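Local coordinates for regulatory protein YycH-like domain-containing protein (Eubacterium rectale, PDB 5COZ) that is of unknown function, but is named as YycH-like and probably made with a lipoprotein-type signal, hence likely exported and membrane-anchored, at residues K282-L287 and Y344-D348; S293-E297 and Y325-L330. All blocks are in the same frame, centred on the assembly; numbering follows the deposited sequence. Where two conformers were deposited one is given.

Contact 1 of 2, residues K282-L287 and Y344-D348; sequences KEVDKL and YDVYD
Glu283 and Tyr347 meet through a hydrogen bond between the helix and the strand. Tyr347 OH donates to Glu283 OE1 at 2.7 Å. It uses the anti lone pair of that oxygen, which lies at the edge of the ring, in its plane. The carboxylate stands nearly upright to the ring, at 84°.

The charged pairs involve Asp345. In the conformer given, Lys286 NZ forms a salt bridge to Asp345 OD2 at 2.9 Å, on its syn lone pair, and a weak bond to OD1. A bend at chi2 (-104°) turns this copy of the lysine chain to meet the carboxylate. Glu283 OE2 lies 2.5 Å from Asp345 OD2, so one of the two acids probably holds a proton.

The motif is a helix packed across a sheet: helix 276-288 lies on strand 338-348, their local axes 10.8 Å apart. Alternate residues Asp345 and Tyr347 face the helix.

Apolar contact is slight. Lys282 CG comes within 4.0 Å of Tyr347 CE2, while its NZ bonds to Gly352. A phenylalanine in place of Tyr347 would probably leave Glu283 OE1 without its donor and the glutamate less firmly held.

One water accepts a weak bond from Lys286 NZ, in that same conformer, and donates to Tyr344 O.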
ATOM      1  N   LYS A 282     -20.123 -12.423   6.540  1.00  8.70           N
ATOM      2  CA  LYS A 282     -20.098 -13.165   5.289  1.00  8.66           C
ATOM      3  C   LYS A 282     -18.696 -13.785   5.076  1.00  9.94           C
ATOM      4  O   LYS A 282     -18.576 -14.944   4.656  1.00  9.30           O
ATOM      5  CB  LYS A 282     -20.469 -12.187   4.158  1.00 12.88           C
ATOM      6  CG  LYS A 282     -20.821 -12.792   2.859  1.00 21.23           C
ATOM      7  CD  LYS A 282     -21.631 -11.764   2.106  1.00 17.17           C
ATOM      8  CE  LYS A 282     -21.989 -12.328   0.801  1.00 13.24           C
ATOM      9  NZ  LYS A 282     -22.722 -11.312   0.043  1.00 11.50           N
ATOM     10  N   GLU A 283     -17.648 -13.028   5.407  1.00  8.62           N
ATOM     11  CA  GLU A 283     -16.278 -13.520   5.231  1.00  8.17           C
ATOM     12  C   GLU A 283     -15.975 -14.658   6.222  1.00 10.26           C
ATOM     13  O   GLU A 283     -15.362 -15.650   5.828  1.00  8.90           O
ATOM     14  CB  GLU A 283     -15.300 -12.368   5.397  1.00 10.26           C
ATOM     15  CG  GLU A 283     -13.841 -12.803   5.306  1.00 11.40           C
ATOM     16  CD  GLU A 283     -13.318 -13.214   3.944  1.00 14.31           C
ATOM     17  OE1 GLU A 283     -14.086 -13.242   2.954  1.00 12.81           O
ATOM     18  OE2 GLU A 283     -12.109 -13.540   3.882  1.00 11.40           O
ATOM     19  N   VAL A 284     -16.467 -14.560   7.465  1.00  7.68           N
ATOM     20  CA  VAL A 284     -16.285 -15.661   8.417  1.00  7.42           C
ATOM     21  C   VAL A 284     -17.007 -16.912   7.897  1.00 10.83           C
ATOM     22  O   VAL A 284     -16.466 -18.014   8.019  1.00 10.50           O
ATOM     23  CB  VAL A 284     -16.752 -15.242   9.818  1.00 11.02           C
ATOM     24  CG1 VAL A 284     -17.079 -16.445  10.710  1.00 11.58           C
ATOM     25  CG2 VAL A 284     -15.729 -14.327  10.471  1.00 11.54           C
ATOM     26  N   ASP A 285     -18.225 -16.761   7.323  1.00  9.61           N
ATOM     27  CA  ASP A 285     -18.939 -17.924   6.810  1.00 10.27           C
ATOM     28  C   ASP A 285     -18.113 -18.592   5.697  1.00 13.30           C
ATOM     29  O   ASP A 285     -18.053 -19.823   5.645  1.00 14.31           O
ATOM     30  CB  ASP A 285     -20.323 -17.511   6.317  1.00 12.29           C
ATOM     31  CG  ASP A 285     -21.302 -18.660   6.198  1.00 25.83           C
ATOM     32  OD1 ASP A 285     -21.484 -19.412   7.213  1.00 23.40           O
ATOM     33  OD2 ASP A 285     -21.952 -18.771   5.135  1.00 32.85           O
ATOM     34  N   LYS A 286     -17.437 -17.784   4.853  1.00 10.43           N
ATOM     35  CA  LYS A 286     -16.591 -18.312   3.779  0.60 10.25           C
ATOM     36  C   LYS A 286     -15.366 -19.020   4.356  1.00 13.55           C
ATOM     37  O   LYS A 286     -15.059 -20.147   3.982  1.00 14.48           O
ATOM     38  CB  LYS A 286     -16.144 -17.167   2.848  0.60 11.44           C
ATOM     39  CG  LYS A 286     -15.220 -17.602   1.691  0.60 14.89           C
ATOM     40  CD  LYS A 286     -13.744 -17.227   1.918  0.60 15.12           C
ATOM     41  CE  LYS A 286     -12.948 -17.310   0.631  0.60 21.13           C
ATOM     42  NZ  LYS A 286     -11.484 -17.159   0.867  0.60 16.02           N
ATOM     43  N   LEU A 287     -14.648 -18.334   5.248  1.00  9.89           N
ATOM     44  CA  LEU A 287     -13.402 -18.843   5.821  1.00 10.77           C
ATOM     45  C   LEU A 287     -13.611 -20.120   6.598  1.00 14.00           C
ATOM     46  O   LEU A 287     -12.731 -20.967   6.582  1.00 13.71           O
ATOM     47  CB  LEU A 287     -12.740 -17.782   6.694  1.00 10.13           C
ATOM     48  CG  LEU A 287     -12.248 -16.518   5.938  1.00 12.08           C
ATOM     49  CD1 LEU A 287     -11.725 -15.473   6.904  1.00 11.39           C
ATOM     50  CD2 LEU A 287     -11.183 -16.857   4.906  1.00 15.16           C
ATOM     51  N   TYR A 344      -6.209 -12.576   0.842  1.00  6.87           N
ATOM     52  CA  TYR A 344      -7.203 -11.520   0.948  1.00  5.88           C
ATOM     53  C   TYR A 344      -8.453 -11.919   0.180  1.00  8.66           C
ATOM     54  O   TYR A 344      -8.411 -12.761  -0.728  1.00  8.24           O
ATOM     55  CB  TYR A 344      -6.632 -10.168   0.432  1.00  7.07           C
ATOM     56  CG  TYR A 344      -6.424 -10.163  -1.062  1.00  7.14           C
ATOM     57  CD1 TYR A 344      -5.332 -10.805  -1.641  1.00  9.29           C
ATOM     58  CD2 TYR A 344      -7.303  -9.495  -1.902  1.00  7.81           C
ATOM     59  CE1 TYR A 344      -5.182 -10.869  -3.031  1.00  9.87           C
ATOM     60  CE2 TYR A 344      -7.133  -9.505  -3.283  1.00  9.00           C
ATOM     61  CZ  TYR A 344      -6.083 -10.202  -3.842  1.00 13.27           C
ATOM     62  OH  TYR A 344      -5.977 -10.205  -5.207  1.00 18.04           O
ATOM     63  N   ASP A 345      -9.566 -11.261   0.546  1.00  6.92           N
ATOM     64  CA  ASP A 345     -10.845 -11.379  -0.126  1.00  6.67           C
ATOM     65  C   ASP A 345     -11.355  -9.974  -0.408  1.00  7.86           C
ATOM     66  O   ASP A 345     -11.004  -9.027   0.304  1.00  7.09           O
ATOM     67  CB  ASP A 345     -11.833 -12.187   0.713  1.00  8.05           C
ATOM     68  CG  ASP A 345     -11.622 -13.693   0.565  1.00 10.79           C
ATOM     69  OD1 ASP A 345     -11.608 -14.188  -0.597  1.00 14.71           O
ATOM     70  OD2 ASP A 345     -11.488 -14.386   1.606  1.00 11.78           O
ATOM     71  N   VAL A 346     -12.164  -9.827  -1.459  1.00  6.67           N
ATOM     72  CA  VAL A 346     -12.663  -8.520  -1.874  1.00  5.51           C
ATOM     73  C   VAL A 346     -14.155  -8.591  -2.096  1.00  7.04           C
ATOM     74  O   VAL A 346     -14.627  -9.521  -2.749  1.00  8.09           O
ATOM     75  CB  VAL A 346     -11.965  -8.007  -3.164  1.00  8.76           C
ATOM     76  CG1 VAL A 346     -12.390  -6.570  -3.475  1.00  8.31           C
ATOM     77  CG2 VAL A 346     -10.446  -8.064  -3.053  1.00  7.96           C
ATOM     78  N   TYR A 347     -14.875  -7.604  -1.579  1.00  6.17           N
ATOM     79  CA  TYR A 347     -16.319  -7.496  -1.728  1.00  6.13           C
ATOM     80  C   TYR A 347     -16.698  -6.195  -2.379  1.00  6.75           C
ATOM     81  O   TYR A 347     -16.161  -5.158  -2.006  1.00  7.61           O
ATOM     82  CB  TYR A 347     -16.984  -7.548  -0.336  1.00  7.47           C
ATOM     83  CG  TYR A 347     -16.856  -8.891   0.329  1.00  6.86           C
ATOM     84  CD1 TYR A 347     -15.693  -9.249   1.014  1.00  7.62           C
ATOM     85  CD2 TYR A 347     -17.922  -9.786   0.337  1.00  8.72           C
ATOM     86  CE1 TYR A 347     -15.565 -10.512   1.594  1.00  6.94           C
ATOM     87  CE2 TYR A 347     -17.811 -11.036   0.927  1.00  9.76           C
ATOM     88  CZ  TYR A 347     -16.633 -11.396   1.550  1.00 11.16           C
ATOM     89  OH  TYR A 347     -16.591 -12.637   2.121  1.00 11.00           O
ATOM     90  N   ASP A 348     -17.671  -6.234  -3.279  1.00  5.37           N
ATOM     91  CA  ASP A 348     -18.286  -5.002  -3.777  1.00  4.58           C
ATOM     92  C   ASP A 348     -18.876  -4.290  -2.534  1.00  6.47           C
ATOM     93  O   ASP A 348     -19.642  -4.911  -1.773  1.00  7.42           O
ATOM     94  CB  ASP A 348     -19.356  -5.379  -4.812  1.00  5.71           C
ATOM     95  CG  ASP A 348     -20.170  -4.236  -5.391  1.00 10.63           C
ATOM     96  OD1 ASP A 348     -20.491  -3.284  -4.630  1.00  9.42           O
ATOM     97  OD2 ASP A 348     -20.557  -4.332  -6.581  1.00 13.41           O
TER
HETATM   98  O   HOH W   1      -8.950 -15.684  -0.539  1.00 22.19           O

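Contact 2 of 2, residues S293-E297 and Y325-L330; sequences SGDIE and YYQNQL
Gln327 reaches across from its strand to the backbone of Ser293 and Gly294. Its CB lies 4.0 Å from Ile296 CG1. CG is anti to the backbone N (chi1 -175°), which carries the chain toward Gly294 and sets CG of Gln327 3.5 Å from Gly294 O. CD passes close to the carbonyls of Ser293 and Gly294. At the tip the two amide atoms have separate tasks. Gln327 NE2 donates to Gly294 O at 2.9 Å with an N-H...O angle of 168°. That oxygen lies in the amide plane, but the donor is tilted from the carbonyl plane. NE2 also makes a weak bond to Tyr290 O. OE1 accepts from Gln329 NE2, which fixes the rotation of the amide.

Ile296 CD1 packs 3.6 Å from Gln327 NE2, and Ile296 CG2 meets Tyr325 CD2. Gly294 CA makes a CA-H...O contact with Asn328 O at 3.3 Å; a side chain on Gly294 would clash with that oxygen. Its backbone angles also call for glycine.

The backbones pair antiparallel. Glu297 and Tyr326 form a hydrogen-bonded pair, with Tyr326 N to Glu297 O at 2.8 Å. Ile296 and Gln327 form the non-hydrogen-bonded pair next to it. Asn328 N bonds to Asp295 O. Waters extend the link, one between Ser293 O and Leu330 N, another between Asp295 N and Asn328 O.

The contact lies at the open end of the long beta hairpin 295-311/314-330, away from its turn. Strand 338-348 flanks strand 314-330 and strand 43-50 flanks strand 295-311, while helix 276-288 packs on Ile296 and Tyr325.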
ATOM      1  N   SER A 293      -7.604 -26.265   4.922  1.00 16.45           N
ATOM      2  CA  SER A 293      -6.403 -25.750   4.282  1.00 16.34           C
ATOM      3  C   SER A 293      -5.487 -25.066   5.315  1.00 16.13           C
ATOM      4  O   SER A 293      -4.393 -24.634   4.953  1.00 15.51           O
ATOM      5  CB  SER A 293      -6.761 -24.765   3.168  1.00 21.67           C
ATOM      6  OG  SER A 293      -7.283 -25.461   2.054  1.00 33.87           O
ATOM      7  N   GLY A 294      -5.944 -24.975   6.564  1.00 11.56           N
ATOM      8  CA  GLY A 294      -5.142 -24.406   7.648  1.00 11.17           C
ATOM      9  C   GLY A 294      -5.834 -23.376   8.517  1.00 12.08           C
ATOM     10  O   GLY A 294      -6.801 -22.723   8.102  1.00 10.77           O
ATOM     11  N   ASP A 295      -5.273 -23.165   9.721  1.00  9.16           N
ATOM     12  CA  ASP A 295      -5.810 -22.180  10.665  1.00  8.77           C
ATOM     13  C   ASP A 295      -5.764 -20.787  10.076  1.00 11.31           C
ATOM     14  O   ASP A 295      -4.846 -20.482   9.313  1.00  9.49           O
ATOM     15  CB  ASP A 295      -4.985 -22.209  11.939  1.00  9.69           C
ATOM     16  CG  ASP A 295      -4.971 -23.552  12.646  1.00 13.37           C
ATOM     17  OD1 ASP A 295      -5.831 -24.423  12.321  1.00 15.42           O
ATOM     18  OD2 ASP A 295      -4.119 -23.735  13.535  1.00 13.65           O
ATOM     19  N   ILE A 296      -6.733 -19.943  10.439  1.00  8.20           N
ATOM     20  CA  ILE A 296      -6.847 -18.617   9.855  1.00  7.74           C
ATOM     21  C   ILE A 296      -6.865 -17.528  10.909  1.00 10.02           C
ATOM     22  O   ILE A 296      -7.462 -17.708  11.968  1.00  9.13           O
ATOM     23  CB  ILE A 296      -8.130 -18.557   8.959  1.00 10.62           C
ATOM     24  CG1 ILE A 296      -7.920 -19.396   7.680  1.00 11.99           C
ATOM     25  CG2 ILE A 296      -8.506 -17.084   8.588  1.00 11.83           C
ATOM     26  CD1 ILE A 296      -9.224 -19.735   6.880  1.00 16.94           C
ATOM     27  N   GLU A 297      -6.261 -16.367  10.580  1.00  7.51           N
ATOM     28  CA  GLU A 297      -6.314 -15.173  11.406  1.00  7.66           C
ATOM     29  C   GLU A 297      -6.629 -13.990  10.504  1.00  8.28           C
ATOM     30  O   GLU A 297      -5.839 -13.680   9.608  1.00  8.28           O
ATOM     31  CB  GLU A 297      -5.004 -14.952  12.162  1.00  8.97           C
ATOM     32  CG  GLU A 297      -5.073 -13.719  13.050  1.00 11.74           C
ATOM     33  CD  GLU A 297      -3.838 -13.575  13.905  1.00 20.03           C
ATOM     34  OE1 GLU A 297      -3.616 -14.459  14.760  1.00 21.95           O
ATOM     35  OE2 GLU A 297      -3.034 -12.656  13.632  1.00 19.60           O
ATOM     36  N   TYR A 325      -6.183 -11.549   5.448  1.00  5.59           N
ATOM     37  CA  TYR A 325      -6.078 -12.564   6.473  1.00  5.27           C
ATOM     38  C   TYR A 325      -4.877 -13.438   6.234  1.00  7.52           C
ATOM     39  O   TYR A 325      -4.352 -13.476   5.130  1.00  8.71           O
ATOM     40  CB  TYR A 325      -7.385 -13.408   6.529  1.00  7.08           C
ATOM     41  CG  TYR A 325      -7.611 -14.286   5.312  1.00  6.80           C
ATOM     42  CD1 TYR A 325      -8.253 -13.794   4.179  1.00  7.49           C
ATOM     43  CD2 TYR A 325      -7.235 -15.631   5.319  1.00  7.75           C
ATOM     44  CE1 TYR A 325      -8.488 -14.613   3.069  1.00  6.47           C
ATOM     45  CE2 TYR A 325      -7.455 -16.451   4.216  1.00  8.23           C
ATOM     46  CZ  TYR A 325      -8.071 -15.934   3.089  1.00  8.76           C
ATOM     47  OH  TYR A 325      -8.305 -16.770   2.006  1.00 12.53           O
ATOM     48  N   TYR A 326      -4.484 -14.195   7.261  1.00  6.11           N
ATOM     49  CA  TYR A 326      -3.415 -15.173   7.151  1.00  5.70           C
ATOM     50  C   TYR A 326      -3.975 -16.573   7.231  1.00  8.29           C
ATOM     51  O   TYR A 326      -4.927 -16.801   7.970  1.00  8.00           O
ATOM     52  CB  TYR A 326      -2.414 -15.023   8.322  1.00  6.71           C
ATOM     53  CG  TYR A 326      -1.695 -13.711   8.351  1.00  7.54           C
ATOM     54  CD1 TYR A 326      -0.694 -13.423   7.424  1.00  8.60           C
ATOM     55  CD2 TYR A 326      -1.959 -12.773   9.350  1.00  7.79           C
ATOM     56  CE1 TYR A 326      -0.001 -12.219   7.464  1.00  7.74           C
ATOM     57  CE2 TYR A 326      -1.276 -11.552   9.394  1.00  8.97           C
ATOM     58  CZ  TYR A 326      -0.288 -11.288   8.454  1.00 11.51           C
ATOM     59  OH  TYR A 326       0.395 -10.087   8.466  1.00 11.36           O
ATOM     60  N   GLN A 327      -3.382 -17.506   6.492  1.00  7.33           N
ATOM     61  CA  GLN A 327      -3.719 -18.907   6.658  1.00  7.49           C
ATOM     62  C   GLN A 327      -2.433 -19.682   6.849  1.00 10.32           C
ATOM     63  O   GLN A 327      -1.485 -19.523   6.086  1.00  9.67           O
ATOM     64  CB  GLN A 327      -4.543 -19.475   5.501  1.00  9.47           C
ATOM     65  CG  GLN A 327      -4.972 -20.921   5.767  1.00  9.30           C
ATOM     66  CD  GLN A 327      -5.997 -21.409   4.770  1.00 12.94           C
ATOM     67  OE1 GLN A 327      -5.884 -21.160   3.566  1.00 12.96           O
ATOM     68  NE2 GLN A 327      -7.024 -22.076   5.270  1.00 12.92           N
ATOM     69  N   ASN A 328      -2.444 -20.561   7.840  1.00  7.64           N
ATOM     70  CA  ASN A 328      -1.280 -21.363   8.216  1.00  7.98           C
ATOM     71  C   ASN A 328      -1.313 -22.655   7.408  1.00 10.92           C
ATOM     72  O   ASN A 328      -1.899 -23.659   7.827  1.00 11.09           O
ATOM     73  CB  ASN A 328      -1.353 -21.602   9.724  1.00  9.18           C
ATOM     74  CG  ASN A 328      -0.056 -22.003  10.332  1.00 14.40           C
ATOM     75  OD1 ASN A 328       1.009 -21.947   9.684  1.00 11.52           O
ATOM     76  ND2 ASN A 328      -0.112 -22.433  11.602  1.00 12.70           N
ATOM     77  N   GLN A 329      -0.747 -22.588   6.198  1.00 10.00           N
ATOM     78  CA  GLN A 329      -0.870 -23.674   5.233  1.00 10.67           C
ATOM     79  C   GLN A 329       0.241 -24.704   5.315  1.00 14.35           C
ATOM     80  O   GLN A 329       1.385 -24.369   5.592  1.00 13.18           O
ATOM     81  CB  GLN A 329      -0.919 -23.092   3.823  1.00 11.61           C
ATOM     82  CG  GLN A 329      -2.174 -22.255   3.595  1.00 11.61           C
ATOM     83  CD  GLN A 329      -2.316 -21.755   2.173  1.00 14.54           C
ATOM     84  OE1 GLN A 329      -1.392 -21.867   1.339  1.00 15.14           O
ATOM     85  NE2 GLN A 329      -3.489 -21.181   1.885  1.00 13.53           N
ATOM     86  N   LEU A 330      -0.101 -25.963   5.039  1.00 13.91           N
ATOM     87  CA  LEU A 330       0.874 -27.036   5.023  1.00 15.89           C
ATOM     88  C   LEU A 330       1.800 -26.871   3.788  1.00 21.44           C
ATOM     89  O   LEU A 330       1.304 -26.662   2.680  1.00 21.61           O
ATOM     90  CB  LEU A 330       0.119 -28.368   4.991  1.00 16.76           C
ATOM     91  CG  LEU A 330       0.951 -29.626   5.098  1.00 20.80           C
ATOM     92  CD1 LEU A 330       1.645 -29.705   6.455  1.00 18.77           C
ATOM     93  CD2 LEU A 330       0.074 -30.833   4.867  1.00 23.67           C
TER
HETATM   94  O   HOH W   2      -2.671 -26.408   3.747  1.00 23.67           O
HETATM   95  O   HOH W   3      -2.878 -24.742  10.296  1.00 12.23           O
HETATM   96  O   HOH W   4      -2.074 -22.023  13.573  1.00 16.89           O

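How the contacts relate
Contacts 1 and 2 reach the same sheet, with centres 14 Å apart. Helix 276-288 leads into strand 295-311, and strand 314-330 is followed by strand 338-348, its neighbour in the sheet. Contact 2 therefore falls within the chain span that contact 1 closes. Tyr325 joins them: its CE1 lies 3.3 Å from Asp345 OD2, its OH 3.4 Å from Lys286 NZ and its CZ 3.7 Å from Leu287 CD2. Leu287 O also packs 3.7 Å from Ile296 CD1. The Tyr325 side chain thus packs against both partners of the contact 1 salt bridge, Asp345 by ring carbon CE1 and Lys286 by the hydroxyl. The sodium site at Gln208 and Asp210 is formed by residues of neither contact.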